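Local atomic coordinates of protein HP0721 (Helicobacter pylori, PDB entry 2XRH), a protein that is of unknown function, a secreted protein of the DUF1104 family whose helical part can hold a molecule of nicotinic acid. Residues 15-18 with 19-23; 60-63 with 64-68; 48-51 with 52-56. All blocks are in the same frame, centred on the assembly; numbering follows the deposited sequence.

Interaction 1. Residues 15-18 with 19-23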
loop_
_atom_site.group_PDB
_atom_site.type_symbol
_atom_site.label_atom_id
_atom_site.label_comp_id
_atom_site.label_asym_id
_atom_site.label_seq_id
_atom_site.Cartn_x
_atom_site.Cartn_y
_atom_site.Cartn_z
ATOM N N SER A 15 15.181 15.795 -18.021
ATOM C CA SER A 15 16.159 14.727 -18.116
ATOM C C SER A 15 15.661 13.453 -17.455
ATOM O O SER A 15 14.785 13.513 -16.580
ATOM C CB SER A 15 17.472 15.154 -17.472
ATOM O OG SER A 15 17.350 15.274 -16.078
ATOM N N ASP A 16 16.173 12.303 -17.889
ATOM C CA ASP A 16 15.853 11.019 -17.255
ATOM C C ASP A 16 16.104 11.103 -15.741
ATOM O O ASP A 16 15.308 10.606 -14.927
ATOM C CB ASP A 16 16.699 9.873 -17.834
ATOM C CG ASP A 16 16.390 9.538 -19.279
ATOM O OD1 ASP A 16 15.381 9.969 -19.868
ATOM O OD2 ASP A 16 17.199 8.785 -19.826
ATOM N N GLU A 17 17.215 11.723 -15.371
ATOM C CA GLU A 17 17.611 11.933 -13.959
ATOM C C GLU A 17 16.535 12.610 -13.186
ATOM O O GLU A 17 16.104 12.109 -12.131
ATOM C CB GLU A 17 18.878 12.783 -13.878
ATOM C CG GLU A 17 19.329 13.072 -12.462
ATOM C CD GLU A 17 20.697 13.761 -12.388
ATOM O OE1 GLU A 17 21.409 13.812 -13.397
ATOM O OE2 GLU A 17 21.077 14.234 -11.308
ATOM N N ASP A 18 16.108 13.758 -13.703
ATOM C CA ASP A 18 15.091 14.538 -13.038
ATOM C C ASP A 18 13.750 13.835 -13.025
ATOM O O ASP A 18 12.997 13.997 -12.063
ATOM C CB ASP A 18 14.999 15.943 -13.646
ATOM C CG ASP A 18 16.198 16.807 -13.306
ATOM O OD1 ASP A 18 17.027 16.428 -12.423
ATOM O OD2 ASP A 18 16.316 17.870 -13.949
ATOM N N LEU A 19 13.418 13.059 -14.053
ATOM C CA LEU A 19 12.179 12.273 -14.010
ATOM C C LEU A 19 12.248 11.231 -12.898
ATOM O O LEU A 19 11.263 11.002 -12.168
ATOM C CB LEU A 19 11.904 11.556 -15.329
ATOM C CG LEU A 19 11.389 12.380 -16.509
ATOM C CD1 LEU A 19 11.288 11.520 -17.772
ATOM C CD2 LEU A 19 10.060 13.056 -16.216
ATOM N N ALA A 20 13.391 10.559 -12.766
ATOM C CA ALA A 20 13.551 9.613 -11.657
ATOM C C ALA A 20 13.430 10.288 -10.286
ATOM O O ALA A 20 12.742 9.763 -9.399
ATOM C CB ALA A 20 14.858 8.871 -11.758
ATOM N N LYS A 21 14.050 11.451 -10.113
ATOM C CA LYS A 21 14.083 12.151 -8.825
ATOM C C LYS A 21 12.711 12.624 -8.333
ATOM O O LYS A 21 12.529 12.822 -7.146
ATOM C CB LYS A 21 15.043 13.327 -8.894
ATOM C CG LYS A 21 16.484 12.887 -8.833
ATOM C CD LYS A 21 17.433 14.024 -9.087
ATOM C CE LYS A 21 18.848 13.553 -8.802
ATOM N NZ LYS A 21 19.833 14.618 -9.005
ATOM N N MET A 22 11.769 12.768 -9.246
ATOM C CA MET A 22 10.413 13.218 -8.884
ATOM C C MET A 22 9.487 12.028 -8.608
ATOM O O MET A 22 8.313 12.220 -8.290
ATOM C CB MET A 22 9.814 14.162 -9.904
ATOM C CG MET A 22 9.642 13.597 -11.223
ATOM S SD MET A 22 8.881 14.790 -12.377
ATOM C CE MET A 22 10.220 15.899 -12.668
ATOM N N ALA A 23 9.994 10.799 -8.704
ATOM C CA ALA A 23 9.143 9.635 -8.434
ATOM C C ALA A 23 8.551 9.715 -7.042
ATOM O O ALA A 23 9.213 9.957 -6.056
ATOM C CB ALA A 23 9.893 8.320 -8.604
#
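Lys21 NZ closes a salt bridge to Glu17 OE2 at 2.6 Å, an i to i+4 pair spanning one turn of the short helix 16-21. The ammonium approaches the anti lone pair of OE2, the one turned away from the other carboxylate oxygen, so it binds the acid on one flank and is not shared between both oxygens. The two chains lie alongside each other and point the same way. Glu17 carries CG opposite its own backbone N (chi1 179°) and stays extended, and Lys21, also extended, leans back along the helix, bringing CE to 3.7 Å from Glu17 CG. Methylene contact therefore accompanies the charge pairing, as long flexible residues on an outer helical face allow. Asp18 OD1 stands 4.8 Å from Lys21 NZ, too far for contact, but its charge would probably still favour the lysine.

The start of the helix is closed by Ser15, the N-cap: its OG accepts from Asp18 N at 3.1 Å and 164°, a nearly straight capping bond. A small hydroxyl suits this place, and Asp16, Glu17 and Asp18 would be favoured by the positive end of the helix dipole. Regular bonds follow, beginning with Leu19 N to Ser15 O at 2.9 Å, but Met22 N reaches Asp18 O only weakly, at 3.3 Å, where the helix gives out. Met22 bends at its last torsion (chi3 73°), which folds CE back to 3.4 Å from that same Asp18 O.

Asp16 OD1 is salt-bridged to Arg41 of helix 31-44, against which Leu19 also packs. Small Ala20 lies against Phe53 of helix 47-65, so the short helix packs against both longer ones.

Interaction 2. Residues 60-63 with 64-68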
loop_
_atom_site.group_PDB
_atom_site.type_symbol
_atom_site.label_atom_id
_atom_site.label_comp_id
_atom_site.label_asym_id
_atom_site.label_seq_id
_atom_site.Cartn_x
_atom_site.Cartn_y
_atom_site.Cartn_z
ATOM N N TYR A 60 13.997 6.366 -5.589
ATOM C CA TYR A 60 13.525 7.726 -5.349
ATOM C C TYR A 60 12.087 7.758 -4.810
ATOM O O TYR A 60 11.794 8.560 -3.921
ATOM C CB TYR A 60 13.683 8.621 -6.604
ATOM C CG TYR A 60 15.095 9.095 -6.753
ATOM C CD1 TYR A 60 15.635 10.011 -5.883
ATOM C CD2 TYR A 60 15.927 8.525 -7.693
ATOM C CE1 TYR A 60 16.934 10.382 -5.977
ATOM C CE2 TYR A 60 17.227 8.901 -7.821
ATOM C CZ TYR A 60 17.735 9.821 -6.945
ATOM O OH TYR A 60 19.034 10.201 -6.982
ATOM N N ALA A 61 11.206 6.931 -5.336
ATOM C CA ALA A 61 9.842 6.905 -4.822
ATOM C C ALA A 61 9.924 6.564 -3.329
ATOM O O ALA A 61 9.209 7.141 -2.524
ATOM C CB ALA A 61 8.967 5.898 -5.563
ATOM N N THR A 62 10.788 5.622 -2.977
ATOM C CA THR A 62 10.911 5.205 -1.578
ATOM C C THR A 62 11.380 6.369 -0.687
ATOM O O THR A 62 10.745 6.726 0.310
ATOM C CB THR A 62 11.821 3.989 -1.477
ATOM O OG1 THR A 62 11.196 2.899 -2.151
ATOM C CG2 THR A 62 12.072 3.609 -0.007
ATOM N N LYS A 63 12.478 7.004 -1.091
ATOM C CA LYS A 63 13.049 8.117 -0.352
ATOM C C LYS A 63 12.092 9.278 -0.215
ATOM O O LYS A 63 12.023 9.945 0.820
ATOM C CB LYS A 63 14.309 8.587 -1.057
ATOM C CG LYS A 63 15.425 7.591 -0.977
ATOM C CD LYS A 63 16.718 8.189 -1.530
ATOM C CE LYS A 63 16.820 8.067 -3.055
ATOM N NZ LYS A 63 18.244 7.957 -3.527
ATOM N N ASN A 64 11.359 9.524 -1.292
ATOM C CA ASN A 64 10.479 10.672 -1.369
ATOM C C ASN A 64 9.197 10.496 -0.604
ATOM O O ASN A 64 8.509 11.495 -0.337
ATOM C CB ASN A 64 10.095 11.016 -2.811
ATOM C CG ASN A 64 11.219 11.700 -3.566
ATOM O OD1 ASN A 64 11.998 12.405 -2.961
ATOM N ND2 ASN A 64 11.261 11.542 -4.907
ATOM N N THR A 65 8.870 9.258 -0.247
ATOM C CA THR A 65 7.610 8.987 0.463
ATOM C C THR A 65 7.773 8.358 1.847
ATOM O O THR A 65 6.780 8.302 2.589
ATOM C CB THR A 65 6.647 8.122 -0.405
ATOM O OG1 THR A 65 7.269 6.841 -0.655
ATOM C CG2 THR A 65 6.305 8.843 -1.699
ATOM N N ASP A 66 8.992 7.918 2.192
ATOM C CA ASP A 66 9.253 7.253 3.464
ATOM C C ASP A 66 8.738 7.997 4.684
ATOM O O ASP A 66 8.272 7.353 5.619
ATOM C CB ASP A 66 10.783 7.014 3.675
ATOM C CG ASP A 66 11.275 5.696 3.188
ATOM O OD1 ASP A 66 10.472 4.782 2.900
ATOM O OD2 ASP A 66 12.526 5.611 3.076
ATOM N N LYS A 67 8.867 9.324 4.706
ATOM C CA LYS A 67 8.513 10.157 5.886
ATOM C C LYS A 67 7.118 10.697 5.819
ATOM O O LYS A 67 6.687 11.368 6.759
ATOM C CB LYS A 67 9.530 11.298 6.014
ATOM C CG LYS A 67 10.968 10.766 6.141
ATOM C CD LYS A 67 11.167 9.468 6.992
ATOM C CE LYS A 67 12.653 8.965 7.134
ATOM N NZ LYS A 67 13.222 8.557 5.820
ATOM N N MET A 68 6.392 10.430 4.732
ATOM C CA MET A 68 4.994 10.851 4.663
ATOM C C MET A 68 4.209 10.016 5.663
ATOM O O MET A 68 4.598 8.896 5.984
ATOM C CB MET A 68 4.420 10.602 3.260
ATOM C CG MET A 68 4.889 11.526 2.169
ATOM S SD MET A 68 4.175 11.062 0.611
ATOM C CE MET A 68 2.530 11.621 0.853
HETATM O O HOH W 1 9.918 10.928 2.660
#
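Two flat groups here, the Asn64 amide and the Asp66 carboxylate, each carry over one face the carbonyl oxygen of the residue four earlier. They lie where helix 47-65 gives way to a type I beta turn from Thr65 to Met68. Tyr60 O sits over the amide, 3.2 Å from Asn64 CG, and bonds to Asn64 N; the amide's ND2 donates instead to Lys21 O and Ala23 O. Thr62 O lies above the carboxylate carbon, 3.1 Å from Asp66 CG. On the same face the Thr62 methyl, CG2, comes to 3.5 Å from Asp66 OD1, while Arg99 NH2 forms a salt bridge to OD1.

Thr62 O is gripped by two backbone donors. Asp66 N arrives almost in line with the carbonyl at 2.8 Å, and Thr65 N from above the carbonyl plane at 3.2 Å, an i to i+3 bond, as in a tightened turn.

Thr65 suits this place because its hydroxyl can serve the backbone. With OG1 between the backbone N and the carbonyl carbon (chi1 63°), it donates to Ala61 O at 2.7 Å, where Thr65 N bonds only weakly. Arg99 NH1 donates to that same OG1, so one arginine ties both Thr65 and Asp66. The backbones of Asp66 and Met68 also hydrogen-bond to the second subunit.

The chain's departure from the helix is bridged by a water, which donates to Lys63 O at 3.0 Å and accepts from Lys67 N at 2.8 Å.

Interaction 3. Residues 48-51 with 52-56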
loop_
_atom_site.group_PDB
_atom_site.type_symbol
_atom_site.label_atom_id
_atom_site.label_comp_id
_atom_site.label_asym_id
_atom_site.label_seq_id
_atom_site.Cartn_x
_atom_site.Cartn_y
_atom_site.Cartn_z
ATOM N N ASP A 48 19.311 -3.431 -20.000
ATOM C CA ASP A 48 20.193 -3.146 -18.850
ATOM C C ASP A 48 19.963 -1.740 -18.292
ATOM O O ASP A 48 19.813 -1.546 -17.065
ATOM C CB ASP A 48 21.694 -3.457 -19.147
ATOM C CG ASP A 48 22.298 -2.713 -20.336
ATOM O OD1 ASP A 48 21.636 -2.000 -21.090
ATOM O OD2 ASP A 48 23.531 -2.896 -20.521
ATOM N N LYS A 49 19.879 -0.769 -19.188
ATOM C CA LYS A 49 19.635 0.612 -18.801
ATOM C C LYS A 49 18.214 0.740 -18.231
ATOM O O LYS A 49 18.004 1.451 -17.235
ATOM C CB LYS A 49 19.843 1.574 -19.974
ATOM C CG LYS A 49 21.300 1.722 -20.477
ATOM C CD LYS A 49 22.336 1.917 -19.376
ATOM C CE LYS A 49 23.033 0.616 -19.093
ATOM N NZ LYS A 49 23.263 0.340 -17.662
ATOM N N ARG A 50 17.245 0.082 -18.853
ATOM C CA ARG A 50 15.840 0.164 -18.385
ATOM C C ARG A 50 15.733 -0.349 -16.958
ATOM O O ARG A 50 15.063 0.270 -16.128
ATOM C CB ARG A 50 14.845 -0.572 -19.270
ATOM C CG ARG A 50 13.417 -0.199 -18.971
ATOM C CD ARG A 50 12.440 -1.197 -19.493
ATOM N NE ARG A 50 12.625 -2.483 -18.817
ATOM C CZ ARG A 50 12.261 -2.727 -17.562
ATOM N NH1 ARG A 50 11.647 -1.792 -16.831
ATOM N NH2 ARG A 50 12.504 -3.913 -17.030
ATOM N N LYS A 51 16.417 -1.446 -16.673
ATOM C CA LYS A 51 16.362 -2.033 -15.314
ATOM C C LYS A 51 17.010 -1.083 -14.317
ATOM O O LYS A 51 16.514 -0.913 -13.181
ATOM C CB LYS A 51 17.029 -3.392 -15.259
ATOM C CG LYS A 51 16.265 -4.520 -15.996
ATOM C CD LYS A 51 17.058 -5.829 -15.989
ATOM C CE LYS A 51 16.399 -6.976 -16.773
ATOM N NZ LYS A 51 14.910 -7.114 -16.619
ATOM N N ALA A 52 18.119 -0.482 -14.704
ATOM C CA ALA A 52 18.802 0.528 -13.866
ATOM C C ALA A 52 17.896 1.715 -13.565
ATOM O O ALA A 52 17.832 2.213 -12.425
ATOM C CB ALA A 52 20.082 1.023 -14.535
ATOM N N PHE A 53 17.197 2.161 -14.582
ATOM C CA PHE A 53 16.334 3.314 -14.483
ATOM C C PHE A 53 15.148 2.980 -13.574
ATOM O O PHE A 53 14.758 3.769 -12.692
ATOM C CB PHE A 53 15.880 3.754 -15.881
ATOM C CG PHE A 53 15.053 5.009 -15.899
ATOM C CD1 PHE A 53 15.580 6.204 -15.416
ATOM C CD2 PHE A 53 13.762 4.995 -16.412
ATOM C CE1 PHE A 53 14.830 7.359 -15.447
ATOM C CE2 PHE A 53 13.018 6.174 -16.464
ATOM C CZ PHE A 53 13.567 7.346 -15.976
ATOM N N HIS A 54 14.578 1.812 -13.765
ATOM C CA HIS A 54 13.460 1.350 -12.935
ATOM C C HIS A 54 13.879 1.265 -11.483
ATOM O O HIS A 54 13.125 1.660 -10.599
ATOM C CB HIS A 54 12.960 0.004 -13.434
ATOM C CG HIS A 54 11.510 -0.217 -13.194
ATOM N ND1 HIS A 54 10.734 -1.004 -14.016
ATOM C CD2 HIS A 54 10.674 0.296 -12.258
ATOM C CE1 HIS A 54 9.491 -1.008 -13.564
ATOM N NE2 HIS A 54 9.426 -0.226 -12.500
ATOM N N LYS A 55 15.101 0.780 -11.218
ATOM C CA LYS A 55 15.615 0.745 -9.856
ATOM C C LYS A 55 15.693 2.137 -9.258
ATOM O O LYS A 55 15.335 2.345 -8.078
ATOM C CB LYS A 55 16.989 0.064 -9.815
ATOM C CG LYS A 55 17.602 -0.136 -8.426
ATOM C CD LYS A 55 18.992 -0.796 -8.594
ATOM C CE LYS A 55 19.674 -1.206 -7.302
ATOM N NZ LYS A 55 21.108 -1.495 -7.559
ATOM N N GLN A 56 16.162 3.087 -10.029
ATOM C CA GLN A 56 16.218 4.475 -9.575
ATOM C C GLN A 56 14.841 5.027 -9.276
ATOM O O GLN A 56 14.631 5.704 -8.260
ATOM C CB GLN A 56 16.935 5.369 -10.581
ATOM C CG GLN A 56 18.381 5.031 -10.757
ATOM C CD GLN A 56 19.107 5.101 -9.434
ATOM O OE1 GLN A 56 19.106 6.147 -8.796
ATOM N NE2 GLN A 56 19.677 3.970 -8.980
#
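Arg50 NH1 donates to His54 ND1 at 3.1 Å, with a bent N-H...N angle of 142°, joining two side chains one turn apart on helix 47-65. The chains run alongside each other and point the same way, yet their flat ends stand nearly perpendicular, 84° apart. The imidazole nitrogen lies in the guanidinium plane, and NH1 meets the ring at its edge. The same imidazole is stacked with the ring of His58, one turn further on. A bend at chi3 of Arg50 (64°) turns the guanidinium toward the histidine. Its NH2 forms a salt bridge with Glu47 OE2, which Lys51 NZ shares, so one acid draws together two basic residues.

Beneath this outer layer the ordinary helical ladder is intact. His54 N bonds to Arg50 O at 2.9 Å, giving the pair a second link through the main chain, and Lys55 N reaches Lys51 O at 3.0 Å. Ala52 adds little bulk: its CB rests 3.4 Å from Lys49 O, close against the backbone.

Phe53 points to a different side, into the buried face, as suits a large hydrophobic ring. It packs on Leu38 and Met42 of helix 31-44 and also touches helix 16-21, while Met42 meets Arg50 and His54 as well, so the N-terminal half of helix 47-65 leans on both neighbours.

How the interactions relate
Interactions 2 and 3 occupy the two ends of helix 47-65, their centres about 18 Å apart, and interaction 1 lies on helix 16-21 and touches both. Interaction 3 is a surface contact whose basic side chains gather round one acid, yet Phe53 CE1 reaches inward to 3.3 Å from Asp16 O of interaction 1. Interactions 1 and 2 are partly buried and joined by polar bonds from a side chain of interaction 2 to the backbone of interaction 1. A cap and charge pairing mark the helix start in interaction 1; in interaction 2, backbone carbonyls near a helix end are met by a hydroxyl and water, beside the second subunit.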